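Local coordinates for protein probable methyltransferase (PDB 3KTY) that probably transfers methyl groups from S-adenosylmethionine to RNA, as a TrmH-family member of the SPOUT class whose N-terminal SpoU methylase-type domain is this chain, at residues Phe8-Arg12 with Leu113-Ala118. Sequence-based numbering, arbitrary orientation.
Sequences FSRVR and LDDTEA
The guanidinium of Arg10 is the flat group of this contact, inserted between the last turn of helix 102-115 and the loop that follows it. Leu113 CB lies over one face, 4.0 Å above the plane and nearer the rim than the centre of the group; the carbonyl oxygen of Glu117 stands 3.2 Å above the plane on the other face, also near the rim, at an angle too poor for a hydrogen bond to NH1. Thr116 OG1 sits in the plane at the edge, 3.6 Å from Arg10 NH1; the hydroxyl itself is hydrogen-bonded to the carbonyl of His112.

Two backbone carbonyls share NH1. Arg10 NH1 donates to Thr116 O at 3.0 Å, with an N-H...O angle of 140°; the donor stands above the carbonyl plane rather than on a lone pair. A weak second bond runs from Arg10 NH1 to Leu113 O, 3.1 Å long and more bent. Arg10 NE is hydrogen-bonded to the carbonyl of Gly119, so the loop holds the group through more than one nitrogen. The bend at chi3 (62°) breaks the otherwise extended outer chain and turns the guanidinium toward the carbonyls of Leu113 and Thr116.

On the face where CB sits, the Leu113 side chain runs antiparallel alongside that of Arg10, with Leu113 CD2 3.7 Å from Arg10 NH1. The other methyl, Leu113 CD1, meets Val11 CG2 at 3.8 Å, the two side chains crossing at about a right angle. Val11 also packs on Leu168 and Leu172 of helix 157-172.

The contact joins the start of strand 11-16 to the helix-to-strand connection leading into its parallel neighbour, strand 121-125. Leu113 O belongs to the helix and Thr116 O to the loop; the partly negative helix end would probably favour the cation, without a direct carboxylate partner from Asp114 or Glu117.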
ATOM      1  N   PHE A   8      -4.090 -17.454  -7.197  1.00 34.99           N
ATOM      2  CA  PHE A   8      -4.580 -16.130  -6.914  1.00 35.42           C
ATOM      3  C   PHE A   8      -6.105 -16.020  -7.046  1.00 38.30           C
ATOM      4  O   PHE A   8      -6.714 -15.154  -6.420  1.00 33.36           O
ATOM      5  CB  PHE A   8      -3.904 -15.118  -7.834  1.00 38.93           C
ATOM      6  CG  PHE A   8      -2.561 -14.676  -7.343  1.00 40.32           C
ATOM      7  CD1 PHE A   8      -2.358 -13.362  -6.931  1.00 34.62           C
ATOM      8  CD2 PHE A   8      -1.489 -15.574  -7.301  1.00 40.19           C
ATOM      9  CE1 PHE A   8      -1.106 -12.954  -6.471  1.00 35.63           C
ATOM     10  CE2 PHE A   8      -0.226 -15.178  -6.847  1.00 45.01           C
ATOM     11  CZ  PHE A   8      -0.026 -13.873  -6.428  1.00 32.69           C
ATOM     12  N   SER A   9      -6.721 -16.886  -7.851  1.00 42.95           N
ATOM     13  CA  SER A   9      -8.180 -16.825  -8.033  1.00 42.64           C
ATOM     14  C   SER A   9      -8.907 -17.306  -6.787  1.00 33.90           C
ATOM     15  O   SER A   9     -10.114 -17.149  -6.664  1.00 40.22           O
ATOM     16  CB  SER A   9      -8.608 -17.664  -9.221  1.00 45.16           C
ATOM     17  OG  SER A   9      -8.374 -19.033  -8.937  1.00 49.18           O
ATOM     18  N   ARG A  10      -8.151 -17.853  -5.843  1.00 39.08           N
ATOM     19  CA  ARG A  10      -8.711 -18.470  -4.636  1.00 39.07           C
ATOM     20  C   ARG A  10      -8.669 -17.563  -3.432  1.00 36.74           C
ATOM     21  O   ARG A  10      -8.942 -17.989  -2.288  1.00 29.92           O
ATOM     22  CB  ARG A  10      -7.979 -19.777  -4.343  1.00 41.87           C
ATOM     23  CG  ARG A  10      -8.266 -20.839  -5.389  1.00 39.83           C
ATOM     24  CD  ARG A  10      -7.241 -21.925  -5.250  1.00 46.75           C
ATOM     25  NE  ARG A  10      -7.309 -22.573  -3.949  1.00 47.47           N
ATOM     26  CZ  ARG A  10      -6.443 -23.493  -3.548  1.00 54.23           C
ATOM     27  NH1 ARG A  10      -6.567 -24.055  -2.351  1.00 54.04           N
ATOM     28  NH2 ARG A  10      -5.455 -23.855  -4.363  1.00 58.06           N
ATOM     29  N   VAL A  11      -8.336 -16.298  -3.700  1.00 28.38           N
ATOM     30  CA  VAL A  11      -8.392 -15.267  -2.693  1.00 22.16           C
ATOM     31  C   VAL A  11      -9.491 -14.260  -3.004  1.00 26.30           C
ATOM     32  O   VAL A  11      -9.597 -13.777  -4.136  1.00 30.14           O
ATOM     33  CB  VAL A  11      -6.998 -14.521  -2.557  1.00 34.96           C
ATOM     34  CG1 VAL A  11      -7.130 -13.339  -1.638  1.00 26.58           C
ATOM     35  CG2 VAL A  11      -5.889 -15.501  -2.040  1.00 35.92           C
ATOM     36  N   ARG A  12     -10.254 -13.883  -1.987  1.00 25.56           N
ATOM     37  CA  ARG A  12     -11.349 -12.913  -2.168  1.00 27.74           C
ATOM     38  C   ARG A  12     -11.280 -11.780  -1.213  1.00 28.62           C
ATOM     39  O   ARG A  12     -10.975 -11.998  -0.041  1.00 36.83           O
ATOM     40  CB  ARG A  12     -12.686 -13.588  -1.901  1.00 31.36           C
ATOM     41  CG  ARG A  12     -13.104 -14.336  -3.074  1.00 49.08           C
ATOM     42  CD  ARG A  12     -13.433 -15.685  -2.666  1.00 55.12           C
ATOM     43  NE  ARG A  12     -14.856 -15.798  -2.660  1.00 54.34           N
ATOM     44  CZ  ARG A  12     -15.537 -16.616  -3.441  1.00 48.82           C
ATOM     45  NH1 ARG A  12     -14.933 -17.422  -4.299  1.00 50.41           N
ATOM     46  NH2 ARG A  12     -16.829 -16.605  -3.344  1.00 39.59           N
ATOM     47  N   LEU A 113      -3.915 -22.345   1.347  1.00 29.50           N
ATOM     48  CA  LEU A 113      -4.104 -22.624  -0.069  1.00 37.59           C
ATOM     49  C   LEU A 113      -3.259 -23.779  -0.581  1.00 48.45           C
ATOM     50  O   LEU A 113      -3.620 -24.446  -1.566  1.00 45.61           O
ATOM     51  CB  LEU A 113      -3.863 -21.378  -0.907  1.00 38.24           C
ATOM     52  CG  LEU A 113      -4.836 -20.246  -0.561  1.00 41.37           C
ATOM     53  CD1 LEU A 113      -4.625 -19.086  -1.498  1.00 39.71           C
ATOM     54  CD2 LEU A 113      -6.285 -20.739  -0.623  1.00 32.26           C
ATOM     55  N   ASP A 114      -2.135 -24.015   0.088  1.00 46.19           N
ATOM     56  CA  ASP A 114      -1.256 -25.089  -0.306  1.00 46.84           C
ATOM     57  C   ASP A 114      -1.725 -26.394   0.294  1.00 46.80           C
ATOM     58  O   ASP A 114      -1.536 -27.439  -0.311  1.00 55.99           O
ATOM     59  CB  ASP A 114       0.186 -24.812   0.130  1.00 56.37           C
ATOM     60  CG  ASP A 114       0.940 -23.922  -0.846  1.00 62.35           C
ATOM     61  OD1 ASP A 114       0.427 -23.642  -1.953  1.00 70.83           O
ATOM     62  OD2 ASP A 114       2.053 -23.497  -0.495  1.00 61.22           O
ATOM     63  N   ASP A 115      -2.322 -26.341   1.485  1.00 46.68           N
ATOM     64  CA  ASP A 115      -2.717 -27.561   2.199  1.00 50.88           C
ATOM     65  C   ASP A 115      -4.116 -28.100   1.837  1.00 49.66           C
ATOM     66  O   ASP A 115      -4.431 -29.219   2.187  1.00 57.29           O
ATOM     67  CB  ASP A 115      -2.614 -27.370   3.717  1.00 59.65           C
ATOM     68  CG  ASP A 115      -1.177 -27.254   4.199  1.00 75.53           C
ATOM     69  OD1 ASP A 115      -0.259 -27.525   3.399  1.00 80.78           O
ATOM     70  OD2 ASP A 115      -0.961 -26.892   5.381  1.00 79.72           O
ATOM     71  N   THR A 116      -4.944 -27.306   1.167  1.00 45.29           N
ATOM     72  CA  THR A 116      -6.281 -27.745   0.759  1.00 59.21           C
ATOM     73  C   THR A 116      -6.413 -27.695  -0.758  1.00 68.76           C
ATOM     74  O   THR A 116      -5.855 -26.824  -1.423  1.00 61.17           O
ATOM     75  CB  THR A 116      -7.432 -26.872   1.343  1.00 49.75           C
ATOM     76  OG1 THR A 116      -7.276 -25.528   0.888  1.00 54.13           O
ATOM     77  CG2 THR A 116      -7.446 -26.875   2.855  1.00 47.02           C
ATOM     78  N   GLU A 117      -7.168 -28.636  -1.302  1.00 80.59           N
ATOM     79  CA  GLU A 117      -7.415 -28.675  -2.733  1.00 80.90           C
ATOM     80  C   GLU A 117      -8.146 -27.420  -3.184  1.00 66.73           C
ATOM     81  O   GLU A 117      -7.719 -26.709  -4.094  1.00 64.62           O
ATOM     82  CB  GLU A 117      -8.246 -29.913  -3.075  1.00 93.95           C
ATOM     83  CG  GLU A 117      -8.148 -30.299  -4.525  1.00103.01           C
ATOM     84  CD  GLU A 117      -6.718 -30.210  -5.034  1.00105.70           C
ATOM     85  OE1 GLU A 117      -5.785 -30.572  -4.277  1.00103.68           O
ATOM     86  OE2 GLU A 117      -6.531 -29.771  -6.191  1.00107.41           O
ATOM     87  N   ALA A 118      -9.250 -27.132  -2.513  1.00 63.47           N
ATOM     88  CA  ALA A 118     -10.116 -26.044  -2.940  1.00 63.06           C
ATOM     89  C   ALA A 118     -10.473 -25.083  -1.800  1.00 61.54           C
ATOM     90  O   ALA A 118     -11.580 -24.554  -1.750  1.00 60.29           O
ATOM     91  CB  ALA A 118     -11.378 -26.609  -3.613  1.00 55.47           C
TER